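Actin-binding protein (Saccharomyces cerevisiae, PDB 1HQZ) binds actin filaments through this N-terminal cofilin-homology domain and recruits the ARP2/3 complex to filament sides, regulating actin assembly. Local coordinates at residues 15-19 / 109-113; 84-89 / 121-126; 79-83 / 135-139. All coordinates share one frame; numbering follows the deposited sequence.

Interaction 1 (15-19 / 109-113); sequences IDAEY and NLFKG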
loop_
_atom_site.group_PDB
_atom_site.type_symbol
_atom_site.label_atom_id
_atom_site.label_comp_id
_atom_site.label_asym_id
_atom_site.label_seq_id
_atom_site.Cartn_x
_atom_site.Cartn_y
_atom_site.Cartn_z
ATOM N N ILE A 15 -4.114 -8.655 -8.477
ATOM C CA ILE A 15 -4.200 -7.465 -7.640
ATOM C C ILE A 15 -5.603 -7.210 -7.093
ATOM O O ILE A 15 -5.788 -7.122 -5.874
ATOM C CB ILE A 15 -3.721 -6.202 -8.397
ATOM C CG1 ILE A 15 -2.222 -6.306 -8.690
ATOM C CG2 ILE A 15 -4.003 -4.960 -7.565
ATOM C CD1 ILE A 15 -1.660 -5.102 -9.391
ATOM N N ASP A 16 -6.589 -7.098 -7.982
ATOM C CA ASP A 16 -7.966 -6.835 -7.554
ATOM C C ASP A 16 -8.512 -7.876 -6.584
ATOM O O ASP A 16 -9.302 -7.550 -5.701
ATOM C CB ASP A 16 -8.904 -6.729 -8.761
ATOM C CG ASP A 16 -8.537 -5.586 -9.687
ATOM O OD1 ASP A 16 -7.979 -4.579 -9.201
ATOM O OD2 ASP A 16 -8.816 -5.686 -10.897
ATOM N N ALA A 17 -8.087 -9.122 -6.744
ATOM C CA ALA A 17 -8.548 -10.193 -5.874
ATOM C C ALA A 17 -8.143 -9.927 -4.428
ATOM O O ALA A 17 -8.931 -10.128 -3.506
ATOM C CB ALA A 17 -7.977 -11.522 -6.340
ATOM N N GLU A 18 -6.907 -9.479 -4.231
ATOM C CA GLU A 18 -6.424 -9.184 -2.882
ATOM C C GLU A 18 -7.043 -7.872 -2.411
ATOM O O GLU A 18 -7.471 -7.741 -1.259
ATOM C CB GLU A 18 -4.900 -9.082 -2.879
ATOM C CG GLU A 18 -4.193 -10.321 -3.429
ATOM C CD GLU A 18 -4.621 -11.614 -2.733
ATOM O OE1 GLU A 18 -4.995 -11.568 -1.544
ATOM O OE2 GLU A 18 -4.573 -12.687 -3.373
ATOM N N TYR A 19 -7.102 -6.906 -3.319
ATOM C CA TYR A 19 -7.677 -5.604 -3.018
ATOM C C TYR A 19 -9.085 -5.718 -2.417
ATOM O O TYR A 19 -9.351 -5.195 -1.333
ATOM C CB TYR A 19 -7.716 -4.758 -4.291
ATOM C CG TYR A 19 -8.557 -3.508 -4.182
ATOM C CD1 TYR A 19 -8.152 -2.425 -3.399
ATOM C CD2 TYR A 19 -9.778 -3.421 -4.846
ATOM C CE1 TYR A 19 -8.959 -1.277 -3.281
ATOM C CE2 TYR A 19 -10.590 -2.285 -4.735
ATOM C CZ TYR A 19 -10.181 -1.224 -3.956
ATOM O OH TYR A 19 -11.000 -0.126 -3.851
ATOM N N ASN A 109 -7.076 5.172 -9.187
ATOM C CA ASN A 109 -7.613 4.105 -10.022
ATOM C C ASN A 109 -7.535 2.676 -9.506
ATOM O O ASN A 109 -8.354 1.839 -9.890
ATOM C CB ASN A 109 -6.943 4.140 -11.398
ATOM C CG ASN A 109 -6.809 5.543 -11.946
ATOM O OD1 ASN A 109 -7.789 6.271 -12.064
ATOM N ND2 ASN A 109 -5.587 5.929 -12.284
ATOM N N LEU A 110 -6.560 2.378 -8.655
ATOM C CA LEU A 110 -6.409 1.012 -8.168
ATOM C C LEU A 110 -6.878 0.771 -6.729
ATOM O O LEU A 110 -7.855 0.055 -6.501
ATOM C CB LEU A 110 -4.946 0.581 -8.322
ATOM C CG LEU A 110 -4.613 -0.882 -8.019
ATOM C CD1 LEU A 110 -5.318 -1.790 -9.024
ATOM C CD2 LEU A 110 -3.103 -1.095 -8.096
ATOM N N PHE A 111 -6.180 1.360 -5.759
ATOM C CA PHE A 111 -6.546 1.180 -4.354
ATOM C C PHE A 111 -7.527 2.249 -3.904
ATOM O O PHE A 111 -7.265 2.965 -2.935
ATOM C CB PHE A 111 -5.298 1.230 -3.464
ATOM C CG PHE A 111 -4.338 0.088 -3.683
ATOM C CD1 PHE A 111 -3.029 0.166 -3.211
ATOM C CD2 PHE A 111 -4.743 -1.072 -4.330
ATOM C CE1 PHE A 111 -2.140 -0.905 -3.379
ATOM C CE2 PHE A 111 -3.865 -2.144 -4.505
ATOM C CZ PHE A 111 -2.559 -2.059 -4.027
ATOM N N LYS A 112 -8.653 2.361 -4.600
ATOM C CA LYS A 112 -9.656 3.366 -4.254
ATOM C C LYS A 112 -10.340 3.064 -2.923
ATOM O O LYS A 112 -10.443 1.904 -2.516
ATOM C CB LYS A 112 -10.734 3.456 -5.348
ATOM C CG LYS A 112 -10.228 3.894 -6.713
ATOM C CD LYS A 112 -11.358 3.924 -7.747
ATOM C CE LYS A 112 -12.336 5.053 -7.451
ATOM N NZ LYS A 112 -11.641 6.374 -7.435
ATOM N N GLY A 113 -10.800 4.117 -2.254
ATOM C CA GLY A 113 -11.506 3.954 -0.991
ATOM C C GLY A 113 -10.654 3.998 0.262
ATOM O O GLY A 113 -11.054 3.488 1.300
#

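Interaction 2 (84-89 / 121-126); sequences IGWCPD and RDEDDL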
loop_
_atom_site.group_PDB
_atom_site.type_symbol
_atom_site.label_atom_id
_atom_site.label_comp_id
_atom_site.label_asym_id
_atom_site.label_seq_id
_atom_site.Cartn_x
_atom_site.Cartn_y
_atom_site.Cartn_z
ATOM N N ILE A 84 -0.027 3.008 1.258
ATOM C CA ILE A 84 1.321 3.508 1.437
ATOM C C ILE A 84 2.100 3.546 0.134
ATOM O O ILE A 84 2.174 2.557 -0.582
ATOM C CB ILE A 84 2.082 2.643 2.479
ATOM C CG1 ILE A 84 1.480 2.896 3.865
ATOM C CG2 ILE A 84 3.574 2.961 2.459
ATOM C CD1 ILE A 84 2.023 2.014 4.940
ATOM N N GLY A 85 2.650 4.716 -0.170
ATOM C CA GLY A 85 3.461 4.883 -1.354
ATOM C C GLY A 85 4.896 4.796 -0.863
ATOM O O GLY A 85 5.420 5.720 -0.249
ATOM N N TRP A 86 5.521 3.660 -1.129
ATOM C CA TRP A 86 6.888 3.393 -0.710
ATOM C C TRP A 86 7.858 3.750 -1.844
ATOM O O TRP A 86 7.850 3.122 -2.907
ATOM C CB TRP A 86 6.973 1.913 -0.319
ATOM C CG TRP A 86 8.329 1.408 -0.006
ATOM C CD1 TRP A 86 9.155 0.718 -0.845
ATOM C CD2 TRP A 86 9.026 1.529 1.236
ATOM N NE1 TRP A 86 10.316 0.394 -0.201
ATOM C CE2 TRP A 86 10.271 0.881 1.076
ATOM C CE3 TRP A 86 8.722 2.121 2.470
ATOM C CZ2 TRP A 86 11.219 0.806 2.104
ATOM C CZ3 TRP A 86 9.664 2.047 3.497
ATOM C CH2 TRP A 86 10.901 1.392 3.303
ATOM N N CYS A 87 8.681 4.772 -1.613
ATOM C CA CYS A 87 9.638 5.241 -2.617
ATOM C C CYS A 87 11.016 5.402 -1.988
ATOM O O CYS A 87 11.437 6.521 -1.706
ATOM C CB CYS A 87 9.164 6.591 -3.180
ATOM S SG CYS A 87 10.120 7.250 -4.569
ATOM N N PRO A 88 11.745 4.287 -1.782
ATOM C CA PRO A 88 13.087 4.278 -1.177
ATOM C C PRO A 88 14.151 4.928 -2.050
ATOM O O PRO A 88 14.041 4.933 -3.277
ATOM C CB PRO A 88 13.347 2.794 -0.952
ATOM C CG PRO A 88 12.711 2.180 -2.164
ATOM C CD PRO A 88 11.396 2.945 -2.289
ATOM N N ASP A 89 15.175 5.485 -1.409
ATOM C CA ASP A 89 16.252 6.153 -2.128
ATOM C C ASP A 89 16.943 5.245 -3.137
ATOM O O ASP A 89 17.281 5.685 -4.233
ATOM C CB ASP A 89 17.298 6.715 -1.150
ATOM C CG ASP A 89 16.744 7.825 -0.262
ATOM O OD1 ASP A 89 15.691 8.412 -0.609
ATOM O OD2 ASP A 89 17.367 8.122 0.782
ATOM N N ARG A 121 9.738 6.386 2.808
ATOM C CA ARG A 121 11.054 6.157 2.208
ATOM C C ARG A 121 11.858 5.105 2.968
ATOM O O ARG A 121 12.713 4.437 2.394
ATOM C CB ARG A 121 11.864 7.446 2.197
ATOM C CG ARG A 121 11.446 8.458 1.165
ATOM C CD ARG A 121 12.256 9.729 1.338
ATOM N NE ARG A 121 13.674 9.440 1.552
ATOM C CZ ARG A 121 14.340 9.746 2.661
ATOM N NH1 ARG A 121 13.723 10.361 3.663
ATOM N NH2 ARG A 121 15.624 9.425 2.773
ATOM N N ASP A 122 11.595 4.977 4.264
ATOM C CA ASP A 122 12.296 4.009 5.094
ATOM C C ASP A 122 11.435 3.628 6.301
ATOM O O ASP A 122 10.330 4.153 6.482
ATOM C CB ASP A 122 13.631 4.592 5.563
ATOM C CG ASP A 122 13.452 5.826 6.414
ATOM O OD1 ASP A 122 12.917 5.697 7.533
ATOM O OD2 ASP A 122 13.836 6.926 5.965
ATOM N N GLU A 123 11.950 2.725 7.131
ATOM C CA GLU A 123 11.208 2.255 8.295
ATOM C C GLU A 123 10.755 3.338 9.265
ATOM O O GLU A 123 9.733 3.179 9.928
ATOM C CB GLU A 123 12.012 1.192 9.050
ATOM C CG GLU A 123 12.038 -0.173 8.359
ATOM C CD GLU A 123 13.137 -0.297 7.314
ATOM O OE1 GLU A 123 13.188 0.538 6.382
ATOM O OE2 GLU A 123 13.955 -1.238 7.432
ATOM N N ASP A 124 11.498 4.435 9.355
ATOM C CA ASP A 124 11.113 5.507 10.265
ATOM C C ASP A 124 9.816 6.172 9.813
ATOM O O ASP A 124 9.105 6.775 10.617
ATOM C CB ASP A 124 12.233 6.547 10.380
ATOM C CG ASP A 124 13.389 6.078 11.264
ATOM O OD1 ASP A 124 14.362 6.850 11.418
ATOM O OD2 ASP A 124 13.326 4.950 11.809
ATOM N N ASP A 125 9.505 6.055 8.525
ATOM C CA ASP A 125 8.280 6.632 7.986
ATOM C C ASP A 125 7.102 5.693 8.211
ATOM O O ASP A 125 5.957 6.035 7.916
ATOM C CB ASP A 125 8.428 6.895 6.487
ATOM C CG ASP A 125 9.498 7.918 6.181
ATOM O OD1 ASP A 125 9.667 8.840 7.005
ATOM O OD2 ASP A 125 10.153 7.812 5.120
ATOM N N LEU A 126 7.391 4.506 8.734
ATOM C CA LEU A 126 6.362 3.504 8.982
ATOM C C LEU A 126 6.271 3.094 10.456
ATOM O O LEU A 126 6.202 1.908 10.783
ATOM C CB LEU A 126 6.624 2.270 8.108
ATOM C CG LEU A 126 6.675 2.474 6.582
ATOM C CD1 LEU A 126 7.150 1.197 5.891
ATOM C CD2 LEU A 126 5.298 2.864 6.068
HETATM O O HOH W 1 15.441 4.820 1.033
#

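Interaction 3 (79-83 / 135-139); sequences EKIII and ISNAA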
loop_
_atom_site.group_PDB
_atom_site.type_symbol
_atom_site.label_atom_id
_atom_site.label_comp_id
_atom_site.label_asym_id
_atom_site.label_seq_id
_atom_site.Cartn_x
_atom_site.Cartn_y
_atom_site.Cartn_z
ATOM N N GLU A 79 -12.991 0.106 11.187
ATOM C CA GLU A 79 -11.919 -0.395 10.340
ATOM C C GLU A 79 -11.693 0.615 9.231
ATOM O O GLU A 79 -12.632 1.010 8.546
ATOM C CB GLU A 79 -12.317 -1.731 9.723
ATOM C CG GLU A 79 -12.498 -2.876 10.706
ATOM C CD GLU A 79 -11.191 -3.520 11.098
ATOM O OE1 GLU A 79 -10.164 -3.215 10.460
ATOM O OE2 GLU A 79 -11.190 -4.340 12.037
ATOM N N LYS A 80 -10.449 1.037 9.055
ATOM C CA LYS A 80 -10.142 1.998 8.014
ATOM C C LYS A 80 -9.056 1.506 7.070
ATOM O O LYS A 80 -8.303 0.584 7.379
ATOM C CB LYS A 80 -9.763 3.337 8.644
ATOM C CG LYS A 80 -10.946 3.995 9.351
ATOM C CD LYS A 80 -10.547 5.273 10.041
ATOM C CE LYS A 80 -11.730 5.861 10.780
ATOM N NZ LYS A 80 -11.316 6.974 11.675
ATOM N N ILE A 81 -8.994 2.123 5.903
ATOM C CA ILE A 81 -8.031 1.723 4.898
ATOM C C ILE A 81 -6.890 2.724 4.743
ATOM O O ILE A 81 -7.109 3.944 4.633
ATOM C CB ILE A 81 -8.729 1.517 3.515
ATOM C CG1 ILE A 81 -9.605 0.255 3.510
ATOM C CG2 ILE A 81 -7.692 1.296 2.443
ATOM C CD1 ILE A 81 -10.577 0.129 4.625
ATOM N N ILE A 82 -5.668 2.205 4.746
ATOM C CA ILE A 82 -4.506 3.057 4.565
ATOM C C ILE A 82 -3.733 2.560 3.342
ATOM O O ILE A 82 -3.657 1.359 3.082
ATOM C CB ILE A 82 -3.588 3.054 5.821
ATOM C CG1 ILE A 82 -2.333 3.888 5.545
ATOM C CG2 ILE A 82 -3.219 1.625 6.211
ATOM C CD1 ILE A 82 -1.431 4.121 6.763
ATOM N N ILE A 83 -3.221 3.489 2.546
ATOM C CA ILE A 83 -2.427 3.092 1.405
ATOM C C ILE A 83 -1.073 3.734 1.622
ATOM O O ILE A 83 -0.978 4.856 2.132
ATOM C CB ILE A 83 -3.015 3.562 0.069
ATOM C CG1 ILE A 83 -3.160 5.081 0.053
ATOM C CG2 ILE A 83 -4.350 2.891 -0.153
ATOM C CD1 ILE A 83 -3.489 5.634 -1.326
ATOM N N ILE A 135 -4.667 6.991 11.267
ATOM C CA ILE A 135 -5.832 6.202 10.887
ATOM C C ILE A 135 -7.014 6.590 11.771
ATOM O O ILE A 135 -8.139 6.769 11.294
ATOM C CB ILE A 135 -5.513 4.688 11.009
ATOM C CG1 ILE A 135 -4.583 4.276 9.864
ATOM C CG2 ILE A 135 -6.788 3.865 11.001
ATOM C CD1 ILE A 135 -4.098 2.859 9.941
ATOM N N SER A 136 -6.749 6.741 13.058
ATOM C CA SER A 136 -7.785 7.115 13.999
ATOM C C SER A 136 -8.349 8.516 13.733
ATOM O O SER A 136 -9.546 8.731 13.906
ATOM C CB SER A 136 -7.248 7.025 15.427
ATOM O OG SER A 136 -8.236 7.442 16.351
ATOM N N ASN A 137 -7.502 9.452 13.302
ATOM C CA ASN A 137 -7.938 10.824 13.003
ATOM C C ASN A 137 -8.411 11.037 11.554
ATOM O O ASN A 137 -8.671 12.170 11.133
ATOM C CB ASN A 137 -6.811 11.825 13.280
ATOM C CG ASN A 137 -6.479 11.941 14.754
ATOM O OD1 ASN A 137 -7.369 11.907 15.605
ATOM N ND2 ASN A 137 -5.196 12.093 15.064
ATOM N N ALA A 138 -8.527 9.955 10.795
ATOM C CA ALA A 138 -8.930 10.056 9.396
ATOM C C ALA A 138 -10.398 10.411 9.170
ATOM O O ALA A 138 -11.260 10.086 9.984
ATOM C CB ALA A 138 -8.606 8.751 8.681
ATOM N N ALA A 139 -10.668 11.083 8.051
ATOM C CA ALA A 139 -12.034 11.451 7.670
ATOM C C ALA A 139 -12.607 10.295 6.832
ATOM O O ALA A 139 -12.081 9.183 6.871
ATOM C CB ALA A 139 -12.029 12.744 6.854
#

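Interaction 1 (15-19 / 109-113)
An inverse gamma turn centred on Phe111, where the chain leaves helix 93-110, packs against Tyr19 and Ile15 of helix 12-24. The Tyr19 hydroxyl donates to Lys112 O, which lies at the ring edge and in its plane; the bond is very short as modelled, OH to O 2.5 Å. Leu110 O sits over one face of the same ring, 3.6 Å above its plane and displaced toward the rim. The phenol is thus met at its hydroxyl by the Lys112 carbonyl and over one face by that of Leu110, the residues flanking Phe111. It reaches this place because CG stands anti to the backbone N of Tyr19 (chi1 167°), sending the ring toward the turn. In the cofilin-homology fold the two helices lie on one face of the central sheet, where Phe111 touches Leu33, Ile35, Tyr66 and Leu68. The Tyr19 and Phe111 side chains run past each other in opposite directions, with Tyr19 CD1 3.8 Å from Phe111 CD2. Ile15 CG2 meets Leu110 CD1 at 3.7 Å, the two side chains crossing at about a right angle. The same methyl lies 4.2 Å from Phe111 CE2. Tyr8 touches both Ile15 and Leu110.

Interaction 2 (84-89 / 121-126)
The backbones approach at Pro88 and Arg121, whose CA atoms are 4.4 Å apart, and diverge to 9.1 Å between those of Ile84 and Leu126. At the close end a water bridges Asp89 N and Arg121 O. Arg121 grips Asp89 side-on in a salt bridge: NE to OD1 is 3.1 Å and NH2 to OD2 2.9 Å, both nearly straight, with the guanidinium and carboxylate planes only 22° apart. Each oxygen is met on its syn side, somewhat out of the carboxylate plane. Between the backbones lies Trp86, its CG anti to the backbone N (chi1 173°), which swings the indole toward 121-126. Arg121 O stands 3.6 Å above one ring face, near the rim, while Leu126 CD1 meets Trp86 CZ3 at 3.6 Å. The other Leu126 methyl, CD2, lies 3.6 Å from Ile84 CD1. Trp86 NE1 donates to Asp60 O. With an alanine in place of Trp86, a gap would probably open beneath Arg121 O and Leu126 CD1, and Asp60 O would lose its indole donor. The contact continues from the C-terminal ends of the parallel neighbours 80-86 and 116-120, with Phe59 stacked on Trp86 and helix 52-56 touching Ile84 and Leu126.

Interaction 3 (79-83 / 135-139)
Lys80, at the start of strand 80-86, reaches across to Ile135 at the C-terminal end of helix 128-136, and the contact divides into a polar part and an apolar part. In the polar part, Lys80 NZ donates to Ile135 O at 3.2 Å. The ammonium nitrogen lies in the carbonyl plane, with a C=O...N angle of 150°. Ile135 O also accepts from Ala138 N, at 3.2 Å, where the chain turns out of the helix; one carbonyl therefore serves both the turn and the lysine. Two further carbonyl oxygens stand near the ammonium group, Ser136 O at 3.3 Å and Ala138 O at 3.5 Å from Lys80 NZ. The side chain reaches the helix end by running extended beyond CG (chi2 177°, chi3 -178°). On the way Lys80 CD passes Ile135 O at 3.1 Å, a close van der Waals contact.

The apolar part uses the two branches of Ile135 separately. Its CG2 lies alongside the stem of Lys80, 3.8 Å from CB, as the two side chains pass in opposite directions. Its CD1 reaches Ile82 CG2 at 4.0 Å, the two isoleucines crossing at about a right angle. Ala138 adds its methyl, CB, 4.2 Å from Lys80 CD. Val116 of the neighbouring strand touches Ile82, Ile135 and Ala138, and Val71 and Pro73 also pack on Ile135; the helix end is thereby seated on this face of the sheet.

Lysine combines the two parts: its methylenes join the hydrophobic packing while its charge is placed beside carbonyls at the end of the helix, one of them hydrogen-bonded. That end carries the negative pole of the helix dipole, and the positive ammonium group probably gains from it electrostatically.

Along the chain the segments come in the order 15-19, 79-83, 84-89, 109-113, 121-126 and 135-139; interaction 2 is nested inside the loop closed by interaction 3, and interaction 1 crosses both. Interactions 2 and 3 share strand 80-86, one at each end, with centres about 18 Å apart, and join it to elements on one face of the sheet. Interaction 1 lies on the other face, its centre about 20 Å from that of interaction 2 and about 16 Å from that of interaction 3. It touches interaction 3 where Phe111 packs on Ile83 and Gly113 on Ile81. Strand 80-86 thus links both helical layers of the single actin-binding domain.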